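Local coordinates for iron-regulated outer membrane protein (PDB 4B7O) that imports iron across the outer membrane of Neisseria meningitidis as a TonB-dependent transporter, probably taking up siderophore-bound iron, at residues D84-L89 and I95-G100; N123-S128 and A158-T163; Q134-V139 and N628-A633; N365-S370 and G446-A451; H433-S438 and R523-I528. All coordinates share one frame; numbering follows the deposited sequence.

Contact 1 (D84-L89 and I95-G100)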
# COMPACT_ATOMS: atom_id res chain seq x y z
N ASP A 84 -9.23 -2.00 9.53
CA ASP A 84 -8.19 -2.06 8.51
C ASP A 84 -8.37 -1.02 7.41
O ASP A 84 -9.43 -0.40 7.32
CB ASP A 84 -8.07 -3.48 7.88
CG ASP A 84 -9.37 -3.96 7.19
OD1 ASP A 84 -10.31 -3.18 6.90
OD2 ASP A 84 -9.46 -5.17 6.92
N MET A 85 -7.36 -0.90 6.54
CA MET A 85 -7.44 -0.02 5.38
C MET A 85 -8.47 -0.40 4.37
O MET A 85 -9.10 0.48 3.78
CB MET A 85 -6.11 0.03 4.67
CG MET A 85 -5.03 0.66 5.54
SD MET A 85 -5.27 2.44 5.77
CE MET A 85 -3.98 2.68 7.01
N ARG A 86 -8.68 -1.69 4.14
CA ARG A 86 -9.69 -2.05 3.20
C ARG A 86 -11.07 -1.41 3.49
O ARG A 86 -11.73 -0.96 2.56
CB ARG A 86 -9.82 -3.56 3.08
CG ARG A 86 -10.94 -4.02 2.15
CD ARG A 86 -10.94 -5.55 2.04
NE ARG A 86 -11.28 -6.19 3.32
CZ ARG A 86 -10.91 -7.42 3.71
NH1 ARG A 86 -10.15 -8.18 2.93
NH2 ARG A 86 -11.30 -7.90 4.87
N GLU A 87 -11.49 -1.39 4.75
CA GLU A 87 -12.78 -0.80 5.07
C GLU A 87 -12.67 0.71 5.11
O GLU A 87 -13.54 1.38 4.66
CB GLU A 87 -13.43 -1.33 6.39
CG GLU A 87 -13.91 -2.79 6.32
CD GLU A 87 -15.07 -3.01 5.36
OE1 GLU A 87 -15.92 -2.13 5.25
OE2 GLU A 87 -15.11 -4.05 4.66
N LEU A 88 -11.61 1.23 5.69
CA LEU A 88 -11.44 2.65 5.81
C LEU A 88 -11.53 3.40 4.48
O LEU A 88 -12.03 4.53 4.44
CB LEU A 88 -10.06 2.95 6.42
CG LEU A 88 -9.97 4.21 7.25
CD1 LEU A 88 -11.24 4.44 8.06
CD2 LEU A 88 -8.77 4.11 8.18
N LEU A 89 -10.97 2.81 3.42
CA LEU A 89 -10.91 3.50 2.15
C LEU A 89 -11.91 2.86 1.18
O LEU A 89 -11.62 2.78 -0.05
CB LEU A 89 -9.52 3.37 1.56
CG LEU A 89 -8.34 3.55 2.52
CD1 LEU A 89 -7.11 2.97 1.87
CD2 LEU A 89 -8.10 5.00 2.89
N ILE A 95 -9.12 2.33 -5.68
CA ILE A 95 -8.33 1.47 -4.81
C ILE A 95 -9.21 0.29 -4.58
O ILE A 95 -10.32 0.47 -4.22
CB ILE A 95 -8.05 2.15 -3.46
CG1 ILE A 95 -7.46 3.51 -3.68
CG2 ILE A 95 -7.03 1.40 -2.61
CD1 ILE A 95 -7.30 4.27 -2.39
N ASP A 96 -8.72 -0.91 -4.82
CA ASP A 96 -9.50 -2.11 -4.58
C ASP A 96 -8.68 -3.13 -3.77
O ASP A 96 -7.47 -3.27 -3.93
CB ASP A 96 -9.99 -2.69 -5.90
CG ASP A 96 -10.98 -3.85 -5.72
OD1 ASP A 96 -11.94 -3.71 -4.95
OD2 ASP A 96 -10.79 -4.92 -6.35
N PHE A 97 -9.36 -3.80 -2.85
CA PHE A 97 -8.70 -4.78 -2.02
C PHE A 97 -9.18 -6.18 -2.28
O PHE A 97 -10.36 -6.40 -2.60
CB PHE A 97 -8.96 -4.46 -0.60
CG PHE A 97 -8.23 -3.28 -0.11
CD1 PHE A 97 -8.74 -2.01 -0.31
CD2 PHE A 97 -7.06 -3.43 0.60
CE1 PHE A 97 -8.05 -0.90 0.16
CE2 PHE A 97 -6.36 -2.33 1.08
CZ PHE A 97 -6.86 -1.06 0.88
N GLY A 98 -8.25 -7.12 -2.15
CA GLY A 98 -8.63 -8.55 -2.18
C GLY A 98 -9.34 -8.98 -0.88
O GLY A 98 -9.20 -8.35 0.17
N GLY A 99 -10.09 -10.07 -0.96
CA GLY A 99 -10.69 -10.74 0.23
C GLY A 99 -9.68 -11.30 1.25
O GLY A 99 -8.49 -11.46 0.96
N GLY A 100 -10.16 -11.60 2.45
CA GLY A 100 -9.31 -12.32 3.40
C GLY A 100 -8.66 -11.39 4.39
O GLY A 100 -8.82 -10.18 4.29
O HOH W 1 -10.92 0.62 -1.60

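Contact 2 (N123-S128 and A158-T163)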
# COMPACT_ATOMS: atom_id res chain seq x y z
N ASN A 123 7.17 8.19 5.25
CA ASN A 123 8.18 8.29 4.23
C ASN A 123 9.26 7.18 4.28
O ASN A 123 10.42 7.43 4.00
CB ASN A 123 8.86 9.67 4.26
CG ASN A 123 9.32 10.10 2.87
OD1 ASN A 123 8.69 9.75 1.87
ND2 ASN A 123 10.43 10.83 2.79
N ALA A 124 8.87 5.96 4.65
CA ALA A 124 9.73 4.82 4.57
C ALA A 124 8.94 3.69 3.98
O ALA A 124 7.83 3.43 4.39
CB ALA A 124 10.23 4.45 5.95
N TYR A 125 9.54 2.97 3.04
CA TYR A 125 8.83 1.92 2.37
C TYR A 125 9.87 1.07 1.64
O TYR A 125 10.94 1.51 1.26
CB TYR A 125 7.86 2.55 1.33
CG TYR A 125 8.53 3.60 0.39
CD1 TYR A 125 8.61 4.94 0.76
CD2 TYR A 125 9.05 3.25 -0.83
CE1 TYR A 125 9.22 5.90 -0.06
CE2 TYR A 125 9.64 4.19 -1.67
CZ TYR A 125 9.71 5.51 -1.26
OH TYR A 125 10.28 6.44 -2.08
N SER A 126 9.48 -0.14 1.33
CA SER A 126 10.37 -1.12 0.80
C SER A 126 9.58 -1.71 -0.34
O SER A 126 8.37 -1.65 -0.33
CB SER A 126 10.56 -2.20 1.89
OG SER A 126 10.93 -3.42 1.35
N ASP A 127 10.25 -2.30 -1.31
CA ASP A 127 9.52 -2.80 -2.43
C ASP A 127 9.67 -4.30 -2.58
O ASP A 127 9.08 -4.90 -3.49
CB ASP A 127 9.89 -2.01 -3.70
CG ASP A 127 11.29 -2.27 -4.19
OD1 ASP A 127 12.16 -2.66 -3.38
OD2 ASP A 127 11.52 -2.05 -5.40
N SER A 128 10.40 -4.90 -1.66
CA SER A 128 10.51 -6.37 -1.67
C SER A 128 9.33 -7.03 -0.98
O SER A 128 8.55 -6.38 -0.28
CB SER A 128 11.84 -6.84 -1.09
OG SER A 128 12.91 -6.11 -1.71
N ALA A 158 9.12 13.09 -5.87
CA ALA A 158 8.28 12.09 -5.12
C ALA A 158 9.07 11.03 -4.32
O ALA A 158 8.70 10.66 -3.21
CB ALA A 158 7.32 11.40 -6.08
N GLY A 159 10.15 10.52 -4.90
CA GLY A 159 10.95 9.51 -4.24
C GLY A 159 11.33 8.45 -5.24
O GLY A 159 11.20 8.64 -6.44
N ILE A 160 11.74 7.31 -4.73
CA ILE A 160 12.23 6.23 -5.57
C ILE A 160 11.05 5.43 -6.07
O ILE A 160 10.12 5.19 -5.35
CB ILE A 160 13.09 5.27 -4.71
CG1 ILE A 160 13.99 6.12 -3.81
CG2 ILE A 160 13.81 4.22 -5.58
CD1 ILE A 160 15.08 5.36 -3.10
N GLY A 161 11.15 4.93 -7.27
CA GLY A 161 10.17 3.96 -7.81
C GLY A 161 8.75 4.47 -8.02
O GLY A 161 7.80 3.68 -8.06
N ALA A 162 8.59 5.77 -8.20
CA ALA A 162 7.24 6.32 -8.23
C ALA A 162 6.59 6.15 -9.55
O ALA A 162 6.30 7.16 -10.15
CB ALA A 162 7.30 7.78 -7.89
N THR A 163 6.36 4.90 -9.99
CA THR A 163 5.88 4.62 -11.35
C THR A 163 4.39 4.60 -11.42
O THR A 163 3.81 4.96 -12.42
CB THR A 163 6.34 3.25 -11.95
OG1 THR A 163 6.17 2.18 -11.01
CG2 THR A 163 7.75 3.33 -12.37

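Contact 3 (Q134-V139 and N628-A633)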
# COMPACT_ATOMS: atom_id res chain seq x y z
N GLN A 134 0.89 -14.09 -1.23
CA GLN A 134 0.32 -13.20 -0.25
C GLN A 134 0.63 -11.76 -0.64
O GLN A 134 1.58 -11.50 -1.42
CB GLN A 134 0.90 -13.51 1.11
CG GLN A 134 2.36 -13.16 1.31
CD GLN A 134 2.85 -13.77 2.61
OE1 GLN A 134 2.78 -14.99 2.80
NE2 GLN A 134 3.30 -12.94 3.53
N GLY A 135 -0.16 -10.83 -0.10
CA GLY A 135 0.01 -9.43 -0.47
C GLY A 135 1.11 -8.83 0.40
O GLY A 135 1.46 -9.38 1.44
N ARG A 136 1.65 -7.69 -0.01
CA ARG A 136 2.63 -7.03 0.80
C ARG A 136 1.95 -6.43 2.07
O ARG A 136 0.76 -6.10 2.05
CB ARG A 136 3.34 -5.99 -0.03
CG ARG A 136 4.20 -6.65 -1.13
CD ARG A 136 4.77 -5.55 -2.04
NE ARG A 136 5.96 -5.92 -2.80
CZ ARG A 136 5.97 -6.68 -3.89
NH1 ARG A 136 4.85 -7.20 -4.40
NH2 ARG A 136 7.14 -6.90 -4.49
N PHE A 137 2.68 -6.34 3.16
CA PHE A 137 2.12 -5.92 4.47
C PHE A 137 1.41 -4.56 4.37
O PHE A 137 2.01 -3.57 3.91
CB PHE A 137 3.25 -5.83 5.52
CG PHE A 137 2.75 -5.83 6.94
CD1 PHE A 137 2.29 -4.63 7.56
CD2 PHE A 137 2.70 -7.02 7.68
CE1 PHE A 137 1.79 -4.64 8.87
CE2 PHE A 137 2.21 -7.03 8.98
CZ PHE A 137 1.76 -5.85 9.58
N ILE A 138 0.15 -4.50 4.84
CA ILE A 138 -0.56 -3.25 4.86
C ILE A 138 -0.74 -2.72 6.27
O ILE A 138 -1.29 -3.40 7.12
CB ILE A 138 -1.96 -3.37 4.25
CG1 ILE A 138 -1.87 -3.82 2.79
CG2 ILE A 138 -2.60 -2.00 4.31
CD1 ILE A 138 -3.18 -4.25 2.13
N VAL A 139 -0.34 -1.48 6.51
CA VAL A 139 -0.27 -0.91 7.89
C VAL A 139 -1.64 -0.79 8.60
O VAL A 139 -2.69 -0.74 7.97
CB VAL A 139 0.37 0.49 7.87
CG1 VAL A 139 -0.61 1.49 7.27
CG2 VAL A 139 0.79 0.92 9.26
N ASN A 628 -0.21 -12.55 -11.82
CA ASN A 628 -0.29 -12.53 -10.37
C ASN A 628 -0.87 -11.17 -9.91
O ASN A 628 -0.45 -10.12 -10.44
CB ASN A 628 1.11 -12.75 -9.77
CG ASN A 628 1.55 -14.21 -9.80
OD1 ASN A 628 0.87 -15.10 -10.35
ND2 ASN A 628 2.68 -14.45 -9.22
N PRO A 629 -1.80 -11.18 -8.92
CA PRO A 629 -2.47 -9.95 -8.43
C PRO A 629 -1.49 -8.86 -7.98
O PRO A 629 -1.85 -7.69 -7.95
CB PRO A 629 -3.30 -10.43 -7.22
CG PRO A 629 -2.97 -11.89 -6.99
CD PRO A 629 -2.39 -12.39 -8.30
N GLU A 630 -0.30 -9.28 -7.58
CA GLU A 630 0.82 -8.41 -7.28
C GLU A 630 1.03 -7.34 -8.40
O GLU A 630 1.26 -6.17 -8.11
CB GLU A 630 2.06 -9.31 -7.19
CG GLU A 630 3.30 -8.65 -6.62
CD GLU A 630 4.58 -9.38 -7.02
OE1 GLU A 630 4.54 -10.65 -7.18
OE2 GLU A 630 5.63 -8.68 -7.18
N PHE A 631 0.97 -7.78 -9.66
CA PHE A 631 1.07 -6.89 -10.83
C PHE A 631 -0.18 -6.08 -11.06
O PHE A 631 -0.12 -4.92 -11.44
CB PHE A 631 1.47 -7.69 -12.08
CG PHE A 631 2.77 -8.39 -11.90
CD1 PHE A 631 3.96 -7.66 -11.96
CD2 PHE A 631 2.81 -9.76 -11.52
CE1 PHE A 631 5.16 -8.26 -11.73
CE2 PHE A 631 4.03 -10.39 -11.26
CZ PHE A 631 5.21 -9.62 -11.37
N GLY A 632 -1.32 -6.70 -10.86
CA GLY A 632 -2.55 -5.95 -10.93
C GLY A 632 -3.64 -6.88 -11.32
O GLY A 632 -3.39 -8.09 -11.43
N ALA A 633 -4.83 -6.30 -11.50
CA ALA A 633 -6.03 -7.01 -11.95
C ALA A 633 -6.84 -6.05 -12.82
O ALA A 633 -6.82 -4.81 -12.58
CB ALA A 633 -6.87 -7.43 -10.76

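Contact 4 (N365-S370 and G446-A451)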
# COMPACT_ATOMS: atom_id res chain seq x y z
N ASN A 365 16.39 10.31 3.31
CA ASN A 365 15.91 11.28 2.33
C ASN A 365 16.27 12.65 2.75
O ASN A 365 16.04 13.03 3.91
CB ASN A 365 14.40 11.21 2.23
CG ASN A 365 13.95 9.85 1.77
OD1 ASN A 365 14.36 9.42 0.71
ND2 ASN A 365 13.15 9.16 2.59
N PHE A 366 16.86 13.39 1.83
CA PHE A 366 17.06 14.82 2.09
C PHE A 366 16.37 15.63 0.99
O PHE A 366 16.71 15.51 -0.18
CB PHE A 366 18.53 15.16 2.14
CG PHE A 366 19.31 14.41 3.19
CD1 PHE A 366 19.79 13.11 2.93
CD2 PHE A 366 19.59 15.00 4.42
CE1 PHE A 366 20.51 12.40 3.89
CE2 PHE A 366 20.34 14.29 5.38
CZ PHE A 366 20.78 13.00 5.11
N ASN A 367 15.40 16.43 1.38
CA ASN A 367 14.68 17.26 0.44
C ASN A 367 14.88 18.73 0.79
O ASN A 367 14.48 19.17 1.87
CB ASN A 367 13.20 16.85 0.45
CG ASN A 367 13.02 15.32 0.31
OD1 ASN A 367 13.08 14.75 -0.80
ND2 ASN A 367 12.84 14.64 1.46
N PHE A 368 15.53 19.48 -0.12
CA PHE A 368 15.73 20.94 0.01
C PHE A 368 14.83 21.82 -0.87
O PHE A 368 14.62 21.51 -2.07
CB PHE A 368 17.15 21.30 -0.40
CG PHE A 368 18.20 20.59 0.36
CD1 PHE A 368 18.71 21.13 1.55
CD2 PHE A 368 18.75 19.38 -0.13
CE1 PHE A 368 19.73 20.48 2.24
CE2 PHE A 368 19.77 18.72 0.56
CZ PHE A 368 20.27 19.29 1.75
N ASP A 369 14.39 22.94 -0.29
CA ASP A 369 13.73 24.06 -0.97
C ASP A 369 14.45 25.41 -0.84
O ASP A 369 14.56 25.97 0.26
CB ASP A 369 12.36 24.29 -0.38
CG ASP A 369 11.45 23.10 -0.54
OD1 ASP A 369 11.71 22.28 -1.45
OD2 ASP A 369 10.47 23.01 0.23
N SER A 370 14.89 25.94 -1.98
CA SER A 370 15.33 27.35 -2.08
C SER A 370 14.43 28.19 -3.03
O SER A 370 14.23 27.86 -4.23
CB SER A 370 16.79 27.49 -2.51
OG SER A 370 17.44 26.25 -2.61
N GLY A 446 18.91 8.28 -5.74
CA GLY A 446 18.20 9.30 -6.50
C GLY A 446 18.65 10.72 -6.15
O GLY A 446 18.79 11.10 -4.96
N ALA A 447 18.92 11.52 -7.17
CA ALA A 447 18.91 12.96 -6.93
C ALA A 447 17.92 13.58 -7.91
O ALA A 447 17.67 13.04 -8.99
CB ALA A 447 20.28 13.53 -7.12
N TYR A 448 17.33 14.69 -7.52
CA TYR A 448 16.31 15.26 -8.35
C TYR A 448 16.43 16.71 -8.16
O TYR A 448 16.90 17.17 -7.11
CB TYR A 448 14.89 14.85 -7.88
CG TYR A 448 14.53 15.31 -6.48
CD1 TYR A 448 14.01 16.56 -6.26
CD2 TYR A 448 14.73 14.49 -5.39
CE1 TYR A 448 13.68 16.98 -4.98
CE2 TYR A 448 14.43 14.91 -4.11
CZ TYR A 448 13.91 16.14 -3.92
OH TYR A 448 13.61 16.54 -2.66
N ILE A 449 15.93 17.44 -9.14
CA ILE A 449 15.80 18.90 -9.01
C ILE A 449 14.47 19.27 -9.68
O ILE A 449 14.13 18.73 -10.74
CB ILE A 449 17.02 19.63 -9.66
CG1 ILE A 449 16.69 21.09 -9.87
CG2 ILE A 449 17.39 19.02 -11.01
CD1 ILE A 449 17.88 21.94 -10.14
N GLU A 450 13.71 20.15 -9.07
CA GLU A 450 12.38 20.44 -9.54
C GLU A 450 12.10 21.91 -9.35
O GLU A 450 12.37 22.47 -8.27
CB GLU A 450 11.35 19.65 -8.74
CG GLU A 450 9.95 19.65 -9.32
CD GLU A 450 8.99 18.75 -8.54
OE1 GLU A 450 8.65 19.13 -7.38
OE2 GLU A 450 8.58 17.68 -9.08
N ALA A 451 11.52 22.52 -10.38
CA ALA A 451 11.24 23.96 -10.33
C ALA A 451 9.74 24.24 -10.28
O ALA A 451 8.98 23.64 -11.02
CB ALA A 451 11.89 24.66 -11.52

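Contact 5 (H433-S438 and R523-I528)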
# COMPACT_ATOMS: atom_id res chain seq x y z
N HIS A 433 23.67 -27.25 -6.39
CA HIS A 433 24.38 -27.68 -5.13
C HIS A 433 25.71 -27.05 -5.00
O HIS A 433 26.20 -26.84 -3.89
CB HIS A 433 24.56 -29.18 -5.03
CG HIS A 433 23.27 -29.96 -5.04
ND1 HIS A 433 23.21 -31.24 -5.41
CD2 HIS A 433 21.97 -29.58 -4.73
CE1 HIS A 433 21.93 -31.68 -5.33
NE2 HIS A 433 21.17 -30.66 -4.92
N SER A 434 26.29 -26.73 -6.17
CA SER A 434 27.62 -26.18 -6.26
C SER A 434 27.63 -24.74 -5.77
O SER A 434 28.66 -24.26 -5.34
CB SER A 434 28.13 -26.27 -7.69
OG SER A 434 27.36 -27.26 -8.39
N TYR A 435 26.48 -24.08 -5.80
CA TYR A 435 26.43 -22.62 -5.58
C TYR A 435 26.64 -22.15 -4.14
O TYR A 435 26.14 -22.76 -3.20
CB TYR A 435 25.14 -22.04 -6.13
CG TYR A 435 25.28 -21.28 -7.43
CD1 TYR A 435 26.05 -20.11 -7.49
CD2 TYR A 435 24.63 -21.72 -8.60
CE1 TYR A 435 26.16 -19.41 -8.69
CE2 TYR A 435 24.74 -21.03 -9.80
CZ TYR A 435 25.49 -19.88 -9.83
OH TYR A 435 25.63 -19.19 -11.01
N LYS A 436 27.35 -21.04 -3.98
CA LYS A 436 27.57 -20.51 -2.66
C LYS A 436 26.81 -19.20 -2.42
O LYS A 436 27.37 -18.09 -2.47
CB LYS A 436 29.05 -20.34 -2.38
CG LYS A 436 29.73 -21.56 -1.74
CD LYS A 436 29.47 -22.92 -2.44
CE LYS A 436 30.46 -24.00 -2.00
NZ LYS A 436 29.85 -25.35 -1.88
N LEU A 437 25.52 -19.36 -2.11
CA LEU A 437 24.56 -18.27 -1.97
C LEU A 437 24.84 -17.32 -0.81
O LEU A 437 25.24 -17.76 0.23
CB LEU A 437 23.18 -18.86 -1.81
CG LEU A 437 22.51 -19.15 -3.14
CD1 LEU A 437 23.44 -19.30 -4.35
CD2 LEU A 437 21.61 -20.35 -2.97
N SER A 438 24.69 -16.02 -1.05
CA SER A 438 24.67 -15.05 0.05
C SER A 438 23.35 -14.20 0.03
O SER A 438 22.43 -14.42 -0.80
CB SER A 438 25.92 -14.17 0.00
OG SER A 438 26.03 -13.61 -1.28
N ARG A 523 14.78 -24.13 -4.31
CA ARG A 523 14.00 -24.39 -5.47
C ARG A 523 14.71 -23.96 -6.70
O ARG A 523 14.24 -24.21 -7.80
CB ARG A 523 12.66 -23.73 -5.36
CG ARG A 523 11.70 -24.46 -4.46
CD ARG A 523 10.41 -24.58 -5.25
NE ARG A 523 9.38 -25.37 -4.58
CZ ARG A 523 8.14 -24.95 -4.36
NH1 ARG A 523 7.78 -23.75 -4.80
NH2 ARG A 523 7.27 -25.74 -3.72
N GLY A 524 15.86 -23.32 -6.54
CA GLY A 524 16.64 -22.97 -7.71
C GLY A 524 17.39 -21.69 -7.53
O GLY A 524 17.13 -20.95 -6.57
N ILE A 525 18.34 -21.43 -8.43
CA ILE A 525 19.08 -20.19 -8.32
C ILE A 525 18.23 -19.17 -9.03
O ILE A 525 17.52 -19.52 -10.00
CB ILE A 525 20.48 -20.24 -8.94
CG1 ILE A 525 21.29 -21.38 -8.33
CG2 ILE A 525 21.20 -18.94 -8.66
CD1 ILE A 525 21.30 -21.38 -6.81
N ILE A 526 18.27 -17.94 -8.51
CA ILE A 526 17.56 -16.80 -9.08
C ILE A 526 18.55 -15.70 -9.27
O ILE A 526 18.89 -14.96 -8.31
CB ILE A 526 16.48 -16.24 -8.14
CG1 ILE A 526 15.41 -17.29 -7.80
CG2 ILE A 526 15.94 -14.95 -8.74
CD1 ILE A 526 14.59 -17.81 -8.97
N SER A 527 19.00 -15.56 -10.51
CA SER A 527 19.97 -14.54 -10.87
C SER A 527 19.31 -13.27 -11.52
O SER A 527 18.08 -13.10 -11.54
CB SER A 527 21.03 -15.18 -11.77
OG SER A 527 22.23 -14.40 -11.77
N ILE A 528 20.13 -12.40 -12.07
CA ILE A 528 19.64 -11.30 -12.87
C ILE A 528 20.48 -11.26 -14.15
O ILE A 528 21.70 -11.40 -14.08
CB ILE A 528 19.78 -9.99 -12.10
CG1 ILE A 528 19.20 -8.82 -12.90
CG2 ILE A 528 21.22 -9.78 -11.68
CD1 ILE A 528 19.04 -7.56 -12.06

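Contact 1 (D84-L89 and I95-G100)
Within the plug domain of this TonB-dependent transporter, Arg86 of the short helix 85-88 lies over Phe97 of the edge strand 95-97, joining helix to strand through one face of the ring. Arg86 CA sits 3.5 Å from the ring centroid, almost on the ring normal, making a CH-pi contact. The aliphatic part of the Arg86 side chain runs on past the ring, with Arg86 CG 3.4 Å from Phe97 CB. Because CG is anti to the backbone N (chi1 177°) and the chain turns only at chi3, the guanidinium is carried beyond the phenyl group to the three glycines that follow it, its plane nearly perpendicular to the ring. There a single nitrogen, Arg86 NH1, serves two carbonyl oxygens: Gly100 O at 2.8 Å and Gly98 O at 2.9 Å. Each is met on a lone pair in its carbonyl plane, tying the glycine segment 98-100 to the helix. Asp84 caps that helix, its OD1 accepting from Glu87 N. At the other end Leu89 CD1 approaches the ring edge, 4.2 Å from Phe97 CZ, and a water donates to both Leu89 O and Ile95 O. Strand 107-109 pairs with 95-97 and packs Leu107 on Phe97, Val147 of strand 144-150 touches Met85 and Leu89, and Val72 of strand 67-73 touches Leu88 and Leu89.

Contact 2 (N123-S128 and A158-T163)
The polar link between these two plug loops is a hydrogen bond from Ile160 N to the phenolic oxygen of Tyr125, 3.1 Å from Ile160 N to Tyr125 OH. It is clearly bent, with an N-H...O angle of 139°. The loops are otherwise well separated, their closest CA atoms, Tyr125 and Ile160, being 9.7 Å apart, and the tyrosine spans the gap. Its CG stands between the backbone N and the carbonyl carbon (chi1 50°), which sends the ring across toward 158-163 with the hydroxyl leading.

Van der Waals contacts gather round the same oxygen. Gly159 CA lies 3.8 Å from Tyr125 OH, and lacking a side chain, this residue lets the hydroxyl come in close to the main chain. Ile160 adds its branch point, with CB 4.0 Å from Tyr125 OH. The carbonyl of Ile160 lies at the ring edge, Ile160 O being 3.8 Å from Tyr125 CE2.

Each loop also has an internal bond. Thr163 N reaches Gly161 O at 2.7 Å, closing an inverse gamma turn centred on Ala162, while a weak bond joins Ser128 N to Ser126 OG.

Both plug loops face the barrel wall: Asp127 forms a salt bridge with Lys442 of barrel strand 441-455, and Gly161 O accepts from Arg509 of barrel strand 498-509, while Tyr125 rests against Asp118 and Lys120 of plug strand 118-121.

Contact 3 (Q134-V139 and N628-A633)
A salt bridge between Arg136 and Glu630 carries this contact, Arg136 NH1 standing 3.2 Å from Glu630 OE2. The hydrogen bond within it is nearly straight, at 161°, but weak by its length. It is not the arginine's strongest polar tie: NH2 of the same guanidinium donates to Asp127 O, so the group is gripped from two sides and its rotation is restrained. Glu630 also has a second partner, OE1 receiving a weak hydrogen bond from Gln129. As both ends of the bridge are buried, these partners probably help to offset the buried charges. The two flat groups do not lie face to face or share a plane; guanidinium and carboxylate are turned 47° apart.

Outward from the bridge the aliphatic part of the glutamate takes over. Glu630 CG approaches the edge of the guanidinium in its plane, at 3.1 Å from Arg136 NH1, a distance unusually short and of doubtful precision. CG is anti to the backbone N (chi1 -169°) and the chain beyond is extended, which stretches the carboxylate toward the arginine.

Backbone bonds hold segment 628-633 in place: Phe631 N donates to Asn628 O, and Glu630, Phe631 and Ala633 are bonded to plug residues Asn115, Gly113 and Gly111. Here a long barrel loop, on the extracellular side by family topology, folds inward to meet the plug, as is characteristic of TonB-dependent transporters.

Contact 4 (N365-S370 and G446-A451)
Asn367 and Tyr448 meet across two barrel strands that run in nearly the same direction, their segment axes 9.2 Å apart at closest approach and inclined by 21°. That spacing is about twice the distance between hydrogen-bonded neighbours: strand 376-391 lies between them, antiparallel to both, so 365-370 and 446-451 are next-but-one strands and the link across them is made by side chains. Tyr448 provides the reach. Its CG sits between the backbone N and the carbonyl carbon (chi1 62°), laying the ring over the intervening strand until the hydroxyl arrives at Asn367. Tyr448 OH donates to Asn367 OD1 at 2.6 Å, a short bond made in the plane of the amide carbonyl and on a lone pair. The approach is strongly bent at the acceptor, the C=O...O angle being 109°, so the phenol meets the amide from the side. Amide and ring planes are nearly coplanar, and OD1 lies at the ring edge, 3.6 Å from Tyr448 CE2. The hydroxyl also rests against the asparagine stem, with Asn367 CB 3.2 Å from Tyr448 OH. The Tyr448 side chain also touches Ala156 and Ser157 of a plug loop, which places it on the inner face of the barrel. With ND2 donating to Asp327 of strand 323-339, the Asn367 amide is used at both ends: this fixes its orientation and links side chains of three strands, 441-455, 355-373 and 323-339.

Contact 5 (H433-S438 and R523-I528)
Tyr435 and Leu437, in the loop that follows helix 423-434, close on Ile525 of strand 525-528, the CA atoms of Tyr435 and Ile525 being 8.2 Å apart. Both pieces belong to long loops between barrel strands, which the topology of TonB-dependent receptors puts on the extracellular side, and strand 525-528 pairs in parallel with the 578-600 barrel strand. The contact is wholly apolar across the two segments. Ile525 fits obliquely against the tyrosine: its CG1 is 3.4 Å from Tyr435 CD2, a close approach, while CG2 stands over one ring face, 4.3 Å above the plane and shifted toward the rim. CG1 is placed beside the backbone N of Ile525, anti to its carbonyl carbon (chi1 -56°), and a second bend at chi2 turns the terminal methyl toward both partners; that methyl, Ile525 CD1, lies 3.8 Å from Tyr435 CD2.

Val578 at the start of strand 578-600 packs on both Tyr435 and Ile525, and His474 touches Ile525 as well, so the isoleucine is buried although the tyrosine remains partly exposed. Tyr435 also touches a crystal neighbour, which may influence its conformation. Polar bonds tie the flanks: Ser438 pairs with His474 through the backbone, and Ser527 OG bonds to Asp475. Leu437 meets the same methyl from another direction, roughly at right angles to the tyrosine, with CD1 at 3.9 Å and CD2 at 4.0 Å from Ile525 CD1.

Contacts 1, 2 and 3 are buried, whereas contacts 4 and 5, farther from the chain centre, are only partly so. Contacts 1 and 2 join pieces of the plug to each other; contact 3 crosses from plug to barrel; contacts 4 and 5 stay within barrel strands and loops. Contact 1 passes into contact 3 through Met85 CE, 3.6 Å from Val139 CG1, and contact 2 approaches contact 4 where Asn123 nears Asn365. Chemistry follows place: an arginine on backbone carbonyls inside the plug, a charge pair at its boundary, tyrosine hydroxyls bridging gaps in contacts 2 and 4, and purely apolar packing in contact 5, whose centre lies about 39 Å from that of contact 4.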